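Local coordinates for conserved exported protein (Bacteroides fragilis, PDB 3CLW), which probably hydrolyses O-glycosidic bonds in carbohydrates, as a likely member of glycoside hydrolase family 30, at residues A[14-19]-A[409-414]; A[10-15]-A[454-459]; A[342-347]-A[426-431]; A[397-402]-A[439-444]; A[305-310]-A[350-355]. All coordinates share one frame; numbering follows the deposited sequence. Where two conformers were deposited one is given.

Contacts 3, 4 and 5 are buried, whereas contacts 1 and 2 lie nearer the surface and have exposed residues. Contact 5 pairs two neighbouring parallel strands of the TIM barrel and combines backbone bonds with alanine-indole packing. Contacts 3 and 4 set helices 328-347 and 391-400 against adjacent strands of the side beta domain; neither has a direct hydrogen bond, and one water serves both. Contacts 1 and 2 share strand 6-25, which runs from the side domain into the barrel: contact 1 adds a stacked arginine to antiparallel pairing, while contact 2, farthest from the chain's centre, has one backbone bond, a water, the apolar tip of Ile-10 and a long, weak salt bridge.

Contact 1 (A[14-19]-A[409-414]); sequences TVYQEI and RIAIKP
Arg-409 and Tyr-16 stack across a short antiparallel pairing of strands 6-25 and 408-414, where the first strand of the TIM barrel grows out of the side beta domain. Arginine is long enough to span both neighbours opposite. Its CB passes 3.6 Å from Gln-17 OE1, CG runs on between that oxygen and Tyr-16 CD2, and CD stays near the oxygen. A bend at chi3 (75°) turns the end of the chain over the tyrosine. NE donates to Gln-17 OE1 at 3.0 Å, a fairly straight bond (163°) with the oxygen close to the guanidinium plane. CZ sits 3.4 Å from Tyr-16 CD2, NH1 lies near CD2 and CE2, and NH2 lies over the rim of the ring, 3.3 Å from Tyr-16 CG. The two planes are 11° apart, so the flat cation rests on the pi face; NH2 also makes a weak hydrogen bond to Asn-350. Gln-17 suits its place because its amide works at both ends, NE2 binding the carbonyls of Leu-346 and Ala-351, which would hold OE1 toward the arginine. The backbones are tied by Tyr-16 N to Arg-409 O (2.7 Å), Arg-409 N to Gln-17 O and Ala-411 N to Thr-14 O, while Val-15 and Ile-410 form a non-hydrogen-bonded pair. Small Ala-411 fits beside the ring's end: its CB is 3.6 Å from Thr-14 CB and 3.7 Å from Tyr-16 OH.

Contact 2 (A[10-15]-A[454-459]); sequences IDKQTV and LNCDHA
Ile-10 and Asn-455 join two parallel strands just before the chain of the first turns a corner: Ile-10 N donates to Asn-455 O at 2.8 Å, almost perfectly straight (175°). Past this point the strands part, and a water takes over the pairing. It donates to Ile-10 O (2.7 Å) and to Asn-455 O, and accepts from Asp-457 N (2.6 Å), so Asn-455 O receives both a direct and a water-borne hydrogen.

The apolar part is made by the tip of Ile-10. With CG1 anti to the carbonyl carbon (chi1 -65°) and the chain extended beyond it, CD1 comes to 4.1 Å from Leu-454 CG and 4.0 Å from Cys-456 CB. A beta-branched apolar side chain suits this buried place in a strand, and the cysteine brings modest bulk without a strong polar demand.

The charged part is solvent-facing. Lys-12 stretches out fully to bring NZ to Asp-457 OD2 at 3.4 Å, a weak, long salt bridge in which the two side chains cross at about a right angle.

Turns place these groups. Asp-11 begins a type I turn and an Asx turn, its OD1 accepting from Gln-13 N, while OD2 accepts from Thr-14 OG1. Cys-456 to Ala-459 form a type II' turn, with Asp-457 at positive phi (53°).

In the side beta domain, strand 6-25 pairs here with strand 450-455 as well as with strand 408-414, and Ile-10 faces inward onto Ile-412, Val-438 and Thr-440.

Contact 3 (A[342-347]-A[426-431]); sequences IHNDLT and SLMISS
His-343 projects from its helix straight onto Met-428 of the strand. Its CG is anti to the backbone N (chi1 170°), which carries the imidazole toward the sheet. Met-428 CB lies over the centre of one face, 3.4 Å from the His-343 ring centroid and 8° off the normal, a CH-pi contact. The opposite face has Thr-347 OG1 toward its rim. His-343 CE1 comes to 3.2 Å from Ile-429 N, and Ile-429 O lies at the edge in the ring plane. ND1 reaches a water, also in that plane, at 2.7 Å, and the water lies 2.5 Å from Ser-430 OG, which also bonds Tyr-432 OH. Histidine suits the place, offering a flat surface to the methionine and a polar edge to the water.

Next, Asn-344 reaches across the methionine at about a right angle, ND2 3.6 Å from Met-428 SD; its hydrogen bond goes back to the Arg-340 carbonyl in its own helix. The unbranched, flexible methionine can lay CB and CG on the imidazole and still take SD to Asn-344.

One turn on, Thr-347 OG1 donates to His-343 O at 2.6 Å from above the carbonyl plane, so that oxygen accepts from it and from Thr-347 N. This turns the methyl outward, and CG2 packs rather tightly on Ser-430 CB (3.5 Å). Serine, with its short side chain, allows this close approach.

Helix 328-347 links the last two strands of the TIM barrel. Its seating on a strand of the side beta domain is consistent with the family 30 glycoside hydrolase architecture, in which a TIM barrel and a beta domain are closely joined.

Contact 4 (A[397-402]-A[439-444]); sequences ANYSFF and VTVAIN
Tyr-399 lays one face of its ring on Val-441: CG1 stands 3.7 Å from the ring centroid, 19° off the normal and shifted toward the hydroxyl end, a CH-pi contact. CG of the tyrosine is anti to its carbonyl carbon (chi1 -69°), which swings the ring out from the helix, obliquely across the Val-441 side chain. Its OH ends 3.5 Å from Ile-443 CD1, the two side chains crossing at about a right angle.

The other aromatic, Phe-402, has one face covered by the neighbouring Phe-401, whose CD2 lies over the ring centre. Its own ring leads away from the strand to meet Tyr-465, so CB does the touching here, 3.7 Å from Val-439 CG1. The second methyl, Val-439 CG2, sits against Phe-402 O.

Between them, Asn-398 offers its backbone oxygen to Val-441 CG2 (3.6 Å) and its CB to CG1, while its amide turns elsewhere, ND2 bonding Thr-467. Beta-branched valines at alternate strand positions suit this surface: both methyls of each meet the helix side.

The single polar link is indirect. A water 2.7 Å from Tyr-399 OH donates to Val-441 O (2.8 Å), and the same water also meets His-343 and Ser-430. The chemistry is therefore mainly that of an apolar helix-on-sheet interface in which a water gives the tyrosine hydroxyl a polar partner and would favour this ring position.

Contact 5 (A[305-310]-A[350-355]); sequences NTKFWA and NASAWQ
Ala-353 sets its methyl on the indole of Trp-309: CB is 3.3 Å from the centroid of the five-membered ring and 2° off its normal. The single methyl of alanine suits a broad ring lying so close across a parallel strand pair. Ser-352 CB fits at the indole edge, 3.9 Å from Trp-309 NE1, whose hydrogen bond goes to Asp-20. Gln-355 NE2 lies obliquely 3.5 Å from Trp-309 CZ3, while its amide is hydrogen-bonded to Arg-69 and Asn-21.

Two more alanines meet aromatic rings: Ala-310 CB comes obliquely to Trp-354 CD1 (3.6 Å), and Ala-351 CB meets the edge of the Phe-308 ring at CD2 (3.8 Å). The extended Lys-307 runs past Ser-352 OG to reach Asp-20 and Glu-18.

Backbone bonds set the spacing: Ser-352 N to Phe-308 O (2.6 Å), Ala-310 N to Ala-353 O (3.1 Å) and a weak Gln-355 N to Ala-310 O. A water joins Phe-308 N, Asn-350 O and Ser-352 OG, which also bonds the Glu-18 carbonyl.

In the TIM barrel, strand 307-310 stands between strands 270-276 and 353-356, and strand 6-25 flanks the latter. Helix 328-347 connects the pair and packs on Ala-310 and Trp-354.

Contact 1 (A[14-19]-A[409-414])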
# COMPACT_ATOMS: atom_id res chain seq x y z
N THR A 14 -3.76 14.40 22.85
CA THR A 14 -3.78 12.94 22.78
C THR A 14 -3.29 12.52 21.39
O THR A 14 -4.00 12.67 20.41
CB THR A 14 -5.19 12.43 23.05
OG1 THR A 14 -5.64 12.97 24.30
CG2 THR A 14 -5.23 10.92 23.10
N VAL A 15 -2.06 12.03 21.34
CA VAL A 15 -1.36 11.73 20.10
C VAL A 15 -1.22 10.20 19.90
O VAL A 15 -0.89 9.48 20.84
CB VAL A 15 0.04 12.40 20.10
CG1 VAL A 15 0.75 12.19 18.78
CG2 VAL A 15 -0.09 13.90 20.36
N TYR A 16 -1.50 9.72 18.69
CA TYR A 16 -1.23 8.33 18.34
C TYR A 16 0.01 8.15 17.44
O TYR A 16 1.05 8.74 17.73
CB TYR A 16 -2.49 7.69 17.74
CG TYR A 16 -3.67 7.89 18.66
CD1 TYR A 16 -3.77 7.19 19.87
CD2 TYR A 16 -4.65 8.82 18.35
CE1 TYR A 16 -4.85 7.40 20.73
CE2 TYR A 16 -5.72 9.04 19.20
CZ TYR A 16 -5.82 8.34 20.39
OH TYR A 16 -6.89 8.57 21.21
N GLN A 17 -0.11 7.34 16.39
CA GLN A 17 1.03 6.98 15.52
C GLN A 17 1.49 8.16 14.63
O GLN A 17 0.72 9.08 14.37
CB GLN A 17 0.72 5.74 14.64
CG GLN A 17 -0.14 6.01 13.36
CD GLN A 17 -1.63 6.02 13.61
OE1 GLN A 17 -2.08 6.22 14.75
NE2 GLN A 17 -2.42 5.77 12.56
N GLU A 18 2.75 8.10 14.21
CA GLU A 18 3.30 8.95 13.19
C GLU A 18 2.94 8.37 11.80
O GLU A 18 2.99 7.15 11.61
CB GLU A 18 4.82 8.98 13.35
CG GLU A 18 5.58 9.86 12.37
CD GLU A 18 7.10 9.72 12.55
OE1 GLU A 18 7.61 8.57 12.63
OE2 GLU A 18 7.79 10.76 12.62
N ILE A 19 2.56 9.24 10.86
CA ILE A 19 2.29 8.81 9.47
C ILE A 19 3.58 8.73 8.66
O ILE A 19 4.37 9.68 8.64
CB ILE A 19 1.30 9.75 8.73
CG1 ILE A 19 -0.00 9.97 9.52
CG2 ILE A 19 1.00 9.22 7.32
CD1 ILE A 19 -0.89 8.71 9.62
N ARG A 409 -1.43 11.16 13.97
CA ARG A 409 -2.82 11.00 14.29
C ARG A 409 -3.07 11.49 15.72
O ARG A 409 -2.28 11.24 16.63
CB ARG A 409 -3.27 9.54 14.14
CG ARG A 409 -4.76 9.40 14.21
CD ARG A 409 -5.22 8.02 13.88
NE ARG A 409 -4.97 7.08 14.97
CZ ARG A 409 -5.86 6.76 15.91
NH1 ARG A 409 -7.04 7.36 15.93
NH2 ARG A 409 -5.58 5.87 16.85
N ILE A 410 -4.17 12.21 15.91
CA ILE A 410 -4.53 12.78 17.22
C ILE A 410 -5.96 12.38 17.49
O ILE A 410 -6.65 11.86 16.60
CB ILE A 410 -4.34 14.31 17.26
CG1 ILE A 410 -5.17 15.01 16.16
CG2 ILE A 410 -2.87 14.64 17.11
CD1 ILE A 410 -4.95 16.50 16.09
N ALA A 411 -6.41 12.57 18.73
CA ALA A 411 -7.75 12.17 19.15
C ALA A 411 -8.85 13.07 18.56
O ALA A 411 -8.70 14.30 18.48
CB ALA A 411 -7.85 12.15 20.69
N ILE A 412 -9.95 12.45 18.17
CA ILE A 412 -11.18 13.18 17.82
C ILE A 412 -12.34 12.31 18.32
O ILE A 412 -12.64 11.28 17.76
CB ILE A 412 -11.27 13.54 16.29
CG1 ILE A 412 -12.64 14.17 15.94
CG2 ILE A 412 -11.03 12.31 15.40
CD1 ILE A 412 -12.72 14.90 14.59
N LYS A 413 -12.98 12.74 19.40
CA LYS A 413 -14.01 11.92 20.03
C LYS A 413 -15.38 12.59 19.92
O LYS A 413 -15.50 13.81 20.08
CB LYS A 413 -13.65 11.65 21.50
N PRO A 414 -16.41 11.81 19.65
CA PRO A 414 -17.72 12.44 19.70
C PRO A 414 -18.19 12.65 21.16
O PRO A 414 -17.61 12.11 22.10
CB PRO A 414 -18.62 11.46 18.93
CG PRO A 414 -17.92 10.12 19.03
CD PRO A 414 -16.47 10.36 19.33

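Contact 2 (A[10-15]-A[454-459])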
# COMPACT_ATOMS: atom_id res chain seq x y z
N ILE A 10 -11.74 17.64 18.90
CA ILE A 10 -10.39 17.29 18.52
C ILE A 10 -9.46 17.59 19.69
O ILE A 10 -9.49 18.69 20.25
CB ILE A 10 -9.97 18.08 17.27
CG1 ILE A 10 -10.85 17.64 16.08
CG2 ILE A 10 -8.45 17.95 17.00
CD1 ILE A 10 -10.43 18.19 14.73
N ASP A 11 -8.63 16.62 20.06
CA ASP A 11 -7.72 16.80 21.17
C ASP A 11 -6.24 16.66 20.74
O ASP A 11 -5.69 15.57 20.62
CB ASP A 11 -8.13 15.84 22.30
CG ASP A 11 -7.24 15.93 23.53
OD1 ASP A 11 -6.51 16.95 23.71
OD2 ASP A 11 -7.28 14.95 24.30
N LYS A 12 -5.61 17.81 20.51
CA LYS A 12 -4.20 17.88 20.10
C LYS A 12 -3.22 17.31 21.13
O LYS A 12 -2.05 17.07 20.81
CB LYS A 12 -3.82 19.33 19.77
CG LYS A 12 -4.65 19.97 18.65
CD LYS A 12 -4.21 21.41 18.39
CE LYS A 12 -5.08 22.09 17.33
NZ LYS A 12 -4.77 23.55 17.13
N GLN A 13 -3.68 17.10 22.36
CA GLN A 13 -2.85 16.57 23.43
C GLN A 13 -2.80 15.05 23.49
O GLN A 13 -1.90 14.49 24.11
CB GLN A 13 -3.29 17.13 24.78
CG GLN A 13 -2.22 17.92 25.45
CD GLN A 13 -2.20 19.37 25.04
OE1 GLN A 13 -1.90 19.70 23.89
NE2 GLN A 13 -2.49 20.26 25.99
N THR A 14 -3.76 14.40 22.85
CA THR A 14 -3.78 12.94 22.78
C THR A 14 -3.29 12.52 21.39
O THR A 14 -4.00 12.67 20.41
CB THR A 14 -5.19 12.43 23.05
OG1 THR A 14 -5.64 12.97 24.30
CG2 THR A 14 -5.23 10.92 23.10
N VAL A 15 -2.06 12.03 21.34
CA VAL A 15 -1.36 11.73 20.10
C VAL A 15 -1.22 10.20 19.90
O VAL A 15 -0.89 9.48 20.84
CB VAL A 15 0.04 12.40 20.10
CG1 VAL A 15 0.75 12.19 18.78
CG2 VAL A 15 -0.09 13.90 20.36
N LEU A 454 -17.45 20.55 14.53
CA LEU A 454 -16.06 20.21 14.72
C LEU A 454 -15.43 21.21 15.67
O LEU A 454 -15.34 22.40 15.37
CB LEU A 454 -15.35 20.18 13.36
CG LEU A 454 -14.10 19.33 13.20
CD1 LEU A 454 -14.38 17.85 13.53
CD2 LEU A 454 -13.52 19.49 11.79
N ASN A 455 -15.02 20.72 16.83
CA ASN A 455 -14.47 21.55 17.89
C ASN A 455 -12.96 21.36 17.93
O ASN A 455 -12.48 20.30 18.36
CB ASN A 455 -15.08 21.14 19.22
CG ASN A 455 -14.81 22.12 20.34
OD1 ASN A 455 -15.74 22.50 21.05
ND2 ASN A 455 -13.54 22.52 20.52
N CYS A 456 -12.23 22.38 17.51
CA CYS A 456 -10.81 22.26 17.25
C CYS A 456 -10.07 23.48 17.77
O CYS A 456 -9.85 24.44 17.02
CB CYS A 456 -10.57 22.05 15.75
SG CYS A 456 -8.83 21.88 15.30
N ASP A 457 -9.67 23.43 19.05
CA ASP A 457 -9.16 24.60 19.80
C ASP A 457 -10.15 25.78 19.70
O ASP A 457 -11.29 25.68 20.16
CB ASP A 457 -7.75 25.03 19.34
CG ASP A 457 -6.63 24.40 20.19
OD1 ASP A 457 -6.89 23.40 20.91
OD2 ASP A 457 -5.48 24.90 20.12
N HIS A 458 -9.72 26.87 19.07
CA HIS A 458 -10.57 28.05 18.97
C HIS A 458 -10.91 28.40 17.53
O HIS A 458 -11.44 29.47 17.26
CB HIS A 458 -9.95 29.21 19.75
CG HIS A 458 -9.76 28.90 21.20
ND1 HIS A 458 -8.51 28.84 21.79
CD2 HIS A 458 -10.65 28.54 22.16
CE1 HIS A 458 -8.65 28.49 23.06
NE2 HIS A 458 -9.94 28.29 23.30
N ALA A 459 -10.65 27.45 16.64
CA ALA A 459 -10.91 27.60 15.21
C ALA A 459 -12.40 27.61 14.87
O ALA A 459 -13.20 26.85 15.43
CB ALA A 459 -10.20 26.50 14.43
O HOH W 1 -10.29 21.23 20.39

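Contact 3 (A[342-347]-A[426-431])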
# COMPACT_ATOMS: atom_id res chain seq x y z
N ILE A 342 -9.30 2.06 4.89
CA ILE A 342 -8.26 3.01 5.26
C ILE A 342 -8.48 3.54 6.68
O ILE A 342 -7.55 3.51 7.51
CB ILE A 342 -8.11 4.18 4.24
CG1 ILE A 342 -7.57 3.65 2.91
CG2 ILE A 342 -7.15 5.29 4.81
CD1 ILE A 342 -7.59 4.66 1.73
N HIS A 343 -9.70 4.02 6.95
CA HIS A 343 -10.01 4.59 8.25
C HIS A 343 -9.72 3.63 9.41
O HIS A 343 -9.13 4.01 10.41
CB HIS A 343 -11.46 5.01 8.30
CG HIS A 343 -11.92 5.38 9.67
ND1 HIS A 343 -11.78 6.65 10.18
CD2 HIS A 343 -12.49 4.64 10.65
CE1 HIS A 343 -12.25 6.68 11.41
NE2 HIS A 343 -12.68 5.47 11.72
N ASN A 344 -10.15 2.38 9.27
CA ASN A 344 -9.97 1.37 10.29
C ASN A 344 -8.51 0.94 10.45
O ASN A 344 -8.04 0.71 11.58
CB ASN A 344 -10.91 0.19 10.04
CG ASN A 344 -12.35 0.54 10.36
OD1 ASN A 344 -12.75 0.50 11.52
ND2 ASN A 344 -13.13 0.90 9.34
N ASP A 345 -7.78 0.86 9.34
CA ASP A 345 -6.34 0.65 9.43
C ASP A 345 -5.63 1.73 10.23
O ASP A 345 -4.79 1.43 11.10
CB ASP A 345 -5.70 0.49 8.05
CG ASP A 345 -5.88 -0.92 7.51
OD1 ASP A 345 -6.23 -1.83 8.30
OD2 ASP A 345 -5.69 -1.13 6.31
N LEU A 346 -5.95 2.99 9.93
CA LEU A 346 -5.35 4.14 10.61
C LEU A 346 -5.79 4.28 12.07
O LEU A 346 -5.00 4.66 12.91
CB LEU A 346 -5.70 5.43 9.86
CG LEU A 346 -5.10 5.63 8.46
CD1 LEU A 346 -5.68 6.89 7.81
CD2 LEU A 346 -3.56 5.67 8.51
N THR A 347 -7.05 3.99 12.36
CA THR A 347 -7.60 4.27 13.68
C THR A 347 -7.68 3.06 14.60
O THR A 347 -7.66 3.22 15.79
CB THR A 347 -9.00 4.93 13.60
OG1 THR A 347 -9.89 4.02 12.94
CG2 THR A 347 -8.95 6.24 12.83
N SER A 426 -21.97 3.61 9.67
CA SER A 426 -22.54 4.96 9.74
C SER A 426 -21.50 6.05 9.45
O SER A 426 -21.37 6.48 8.30
CB SER A 426 -23.28 5.19 11.07
OG SER A 426 -22.43 5.08 12.20
N LEU A 427 -20.76 6.48 10.47
CA LEU A 427 -19.89 7.64 10.34
C LEU A 427 -18.50 7.42 10.98
O LEU A 427 -18.39 7.16 12.19
CB LEU A 427 -20.57 8.86 10.93
CG LEU A 427 -19.79 10.18 10.88
CD1 LEU A 427 -19.87 10.83 9.49
CD2 LEU A 427 -20.28 11.14 11.94
N MET A 428 -17.46 7.53 10.14
CA MET A 428 -16.07 7.31 10.55
C MET A 428 -15.29 8.60 10.38
O MET A 428 -15.40 9.27 9.35
CB MET A 428 -15.42 6.19 9.72
CG MET A 428 -15.93 4.76 10.01
SD MET A 428 -15.47 3.55 8.75
CE MET A 428 -16.84 3.76 7.65
N ILE A 429 -14.52 8.97 11.39
CA ILE A 429 -13.82 10.22 11.34
C ILE A 429 -12.56 10.12 12.19
O ILE A 429 -12.56 9.49 13.24
CB ILE A 429 -14.77 11.39 11.70
CG1 ILE A 429 -14.02 12.72 11.79
CG2 ILE A 429 -15.47 11.11 12.97
CD1 ILE A 429 -14.95 13.92 11.79
N SER A 430 -11.49 10.74 11.69
CA SER A 430 -10.15 10.67 12.28
C SER A 430 -9.45 11.99 11.99
O SER A 430 -9.82 12.67 11.04
CB SER A 430 -9.34 9.49 11.70
OG SER A 430 -9.26 9.54 10.26
N SER A 431 -8.45 12.34 12.80
CA SER A 431 -7.71 13.59 12.62
C SER A 431 -6.21 13.42 12.73
O SER A 431 -5.74 12.46 13.33
CB SER A 431 -8.20 14.65 13.62
OG SER A 431 -9.58 14.89 13.46
O HOH W 2 -11.16 8.86 8.84

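Contact 4 (A[397-402]-A[439-444])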
# COMPACT_ATOMS: atom_id res chain seq x y z
N ALA A 397 -7.27 9.86 -1.95
CA ALA A 397 -6.77 11.24 -1.95
C ALA A 397 -7.29 12.08 -0.79
O ALA A 397 -6.57 12.94 -0.32
CB ALA A 397 -7.07 11.93 -3.33
N ASN A 398 -8.52 11.84 -0.33
CA ASN A 398 -9.06 12.51 0.86
C ASN A 398 -8.05 12.37 1.99
O ASN A 398 -7.84 13.29 2.78
CB ASN A 398 -10.39 11.86 1.30
CG ASN A 398 -11.62 12.50 0.64
OD1 ASN A 398 -12.15 13.54 1.11
ND2 ASN A 398 -12.08 11.89 -0.43
N TYR A 399 -7.43 11.20 2.06
CA TYR A 399 -6.37 10.95 3.03
C TYR A 399 -5.00 11.39 2.51
O TYR A 399 -4.38 12.31 3.08
CB TYR A 399 -6.34 9.47 3.39
CG TYR A 399 -7.51 9.01 4.18
CD1 TYR A 399 -7.55 9.18 5.58
CD2 TYR A 399 -8.60 8.37 3.56
CE1 TYR A 399 -8.66 8.73 6.34
CE2 TYR A 399 -9.69 7.92 4.32
CZ TYR A 399 -9.70 8.12 5.70
OH TYR A 399 -10.78 7.67 6.42
N SER A 400 -4.54 10.73 1.43
CA SER A 400 -3.17 10.86 0.97
C SER A 400 -2.73 12.25 0.62
O SER A 400 -1.58 12.61 0.90
CB SER A 400 -2.84 9.87 -0.18
OG SER A 400 -3.53 10.15 -1.39
N PHE A 401 -3.61 13.06 0.04
CA PHE A 401 -3.24 14.42 -0.45
C PHE A 401 -3.01 15.39 0.74
O PHE A 401 -2.19 16.30 0.66
CB PHE A 401 -4.33 14.96 -1.43
CG PHE A 401 -4.00 16.29 -2.09
CD1 PHE A 401 -3.42 16.34 -3.34
CD2 PHE A 401 -4.34 17.50 -1.48
CE1 PHE A 401 -3.15 17.59 -4.00
CE2 PHE A 401 -4.07 18.76 -2.10
CZ PHE A 401 -3.47 18.80 -3.36
N PHE A 402 -3.73 15.15 1.84
CA PHE A 402 -3.73 16.02 3.02
C PHE A 402 -2.98 15.46 4.28
O PHE A 402 -2.45 16.21 5.10
CB PHE A 402 -5.18 16.33 3.36
CG PHE A 402 -5.91 17.08 2.28
CD1 PHE A 402 -5.69 18.45 2.10
CD2 PHE A 402 -6.80 16.42 1.42
CE1 PHE A 402 -6.36 19.16 1.11
CE2 PHE A 402 -7.46 17.11 0.42
CZ PHE A 402 -7.24 18.49 0.26
N VAL A 439 -6.02 18.15 10.01
CA VAL A 439 -6.69 17.49 8.91
C VAL A 439 -7.66 16.45 9.46
O VAL A 439 -7.28 15.57 10.21
CB VAL A 439 -5.66 16.77 7.96
CG1 VAL A 439 -6.35 15.91 6.89
CG2 VAL A 439 -4.67 17.78 7.34
N THR A 440 -8.92 16.57 9.10
CA THR A 440 -9.94 15.64 9.55
C THR A 440 -10.63 14.99 8.34
O THR A 440 -10.98 15.66 7.37
CB THR A 440 -10.93 16.38 10.48
OG1 THR A 440 -10.19 16.95 11.57
CG2 THR A 440 -11.96 15.45 11.02
N VAL A 441 -10.78 13.68 8.38
CA VAL A 441 -11.40 12.98 7.27
C VAL A 441 -12.58 12.21 7.80
O VAL A 441 -12.43 11.36 8.67
CB VAL A 441 -10.40 12.02 6.54
CG1 VAL A 441 -11.06 11.35 5.35
CG2 VAL A 441 -9.15 12.75 6.09
N ALA A 442 -13.75 12.54 7.27
CA ALA A 442 -15.02 12.01 7.72
C ALA A 442 -15.66 11.19 6.63
O ALA A 442 -15.85 11.66 5.51
CB ALA A 442 -15.95 13.14 8.14
N ILE A 443 -15.98 9.95 6.95
CA ILE A 443 -16.72 9.12 6.00
C ILE A 443 -18.15 9.01 6.45
O ILE A 443 -18.42 8.52 7.55
CB ILE A 443 -16.16 7.68 5.88
CG1 ILE A 443 -14.65 7.72 5.62
CG2 ILE A 443 -16.92 6.89 4.79
CD1 ILE A 443 -13.98 6.37 5.82
N ASN A 444 -19.07 9.46 5.58
CA ASN A 444 -20.49 9.23 5.78
C ASN A 444 -20.97 8.00 5.01
O ASN A 444 -21.33 8.07 3.82
CB ASN A 444 -21.31 10.47 5.42
CG ASN A 444 -22.78 10.33 5.84
OD1 ASN A 444 -23.24 9.25 6.22
ND2 ASN A 444 -23.52 11.42 5.78
O HOH W 2 -11.16 8.86 8.84

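Contact 5 (A[305-310]-A[350-355])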
# COMPACT_ATOMS: atom_id res chain seq x y z
N ASN A 305 7.60 -0.33 20.48
CA ASN A 305 7.07 0.77 19.67
C ASN A 305 7.08 0.40 18.17
O ASN A 305 7.37 1.24 17.32
CB ASN A 305 7.84 2.07 19.95
CG ASN A 305 7.02 3.33 19.66
OD1 ASN A 305 5.79 3.34 19.79
ND2 ASN A 305 7.71 4.41 19.30
N THR A 306 6.76 -0.85 17.86
CA THR A 306 6.77 -1.34 16.50
C THR A 306 5.60 -0.76 15.74
O THR A 306 4.49 -0.74 16.23
CB THR A 306 6.76 -2.88 16.48
OG1 THR A 306 7.93 -3.32 17.17
CG2 THR A 306 6.76 -3.45 15.04
N LYS A 307 5.88 -0.24 14.55
CA LYS A 307 4.83 0.24 13.65
C LYS A 307 4.06 -0.89 12.93
O LYS A 307 4.50 -2.04 12.84
CB LYS A 307 5.43 1.21 12.63
CG LYS A 307 5.82 2.57 13.19
CD LYS A 307 6.55 3.36 12.16
CE LYS A 307 6.76 4.78 12.62
NZ LYS A 307 7.42 5.62 11.58
N PHE A 308 2.89 -0.52 12.41
CA PHE A 308 2.20 -1.35 11.44
C PHE A 308 2.04 -0.62 10.08
O PHE A 308 1.81 0.58 10.06
CB PHE A 308 0.82 -1.79 11.99
CG PHE A 308 0.07 -2.67 11.03
CD1 PHE A 308 0.49 -3.97 10.82
CD2 PHE A 308 -1.00 -2.17 10.31
CE1 PHE A 308 -0.18 -4.79 9.92
CE2 PHE A 308 -1.66 -2.95 9.40
CZ PHE A 308 -1.26 -4.27 9.19
N TRP A 309 2.19 -1.36 8.98
CA TRP A 309 1.91 -0.88 7.61
C TRP A 309 0.94 -1.83 6.94
O TRP A 309 1.15 -3.07 6.89
CB TRP A 309 3.19 -0.82 6.76
CG TRP A 309 4.05 0.42 6.89
CD1 TRP A 309 4.05 1.34 7.92
CD2 TRP A 309 5.07 0.86 5.96
NE1 TRP A 309 4.99 2.31 7.68
CE2 TRP A 309 5.62 2.05 6.49
CE3 TRP A 309 5.55 0.37 4.72
CZ2 TRP A 309 6.64 2.74 5.84
CZ3 TRP A 309 6.58 1.07 4.08
CH2 TRP A 309 7.10 2.24 4.64
N ALA A 310 -0.16 -1.28 6.43
CA ALA A 310 -1.03 -2.03 5.53
C ALA A 310 -0.37 -1.85 4.14
O ALA A 310 -0.26 -0.74 3.61
CB ALA A 310 -2.49 -1.51 5.60
N ASN A 350 -3.83 1.32 13.98
CA ASN A 350 -2.87 2.42 14.11
C ASN A 350 -1.77 2.39 13.05
O ASN A 350 -0.58 2.60 13.35
CB ASN A 350 -2.26 2.45 15.52
CG ASN A 350 -3.19 3.09 16.56
OD1 ASN A 350 -2.80 4.02 17.26
ND2 ASN A 350 -4.40 2.60 16.65
N ALA A 351 -2.15 2.10 11.80
CA ALA A 351 -1.17 1.87 10.75
C ALA A 351 -0.40 3.14 10.50
O ALA A 351 -1.00 4.21 10.45
CB ALA A 351 -1.84 1.40 9.48
N SER A 352 0.92 3.05 10.29
CA SER A 352 1.67 4.24 9.85
C SER A 352 1.70 4.48 8.34
O SER A 352 2.21 5.51 7.89
CB SER A 352 3.10 4.26 10.42
OG SER A 352 3.08 4.59 11.81
N ALA A 353 1.21 3.52 7.55
CA ALA A 353 1.17 3.63 6.09
C ALA A 353 0.01 2.80 5.60
O ALA A 353 -0.34 1.81 6.24
CB ALA A 353 2.44 3.14 5.45
N TRP A 354 -0.58 3.22 4.47
CA TRP A 354 -1.60 2.44 3.74
C TRP A 354 -1.20 2.40 2.27
O TRP A 354 -0.95 3.44 1.67
CB TRP A 354 -3.01 3.04 3.92
CG TRP A 354 -4.05 2.05 3.55
CD1 TRP A 354 -4.66 1.14 4.39
CD2 TRP A 354 -4.57 1.79 2.23
NE1 TRP A 354 -5.53 0.36 3.68
CE2 TRP A 354 -5.48 0.72 2.35
CE3 TRP A 354 -4.33 2.34 0.96
CZ2 TRP A 354 -6.19 0.21 1.24
CZ3 TRP A 354 -5.01 1.83 -0.14
CH2 TRP A 354 -5.94 0.78 0.02
N GLN A 355 -1.10 1.20 1.69
CA GLN A 355 -0.52 1.04 0.35
C GLN A 355 -1.40 0.21 -0.58
O GLN A 355 -1.82 -0.90 -0.24
CB GLN A 355 0.89 0.45 0.44
CG GLN A 355 1.72 1.01 1.63
CD GLN A 355 3.17 0.64 1.57
OE1 GLN A 355 3.50 -0.54 1.46
NE2 GLN A 355 4.06 1.63 1.65
O HOH W 3 2.04 2.26 13.18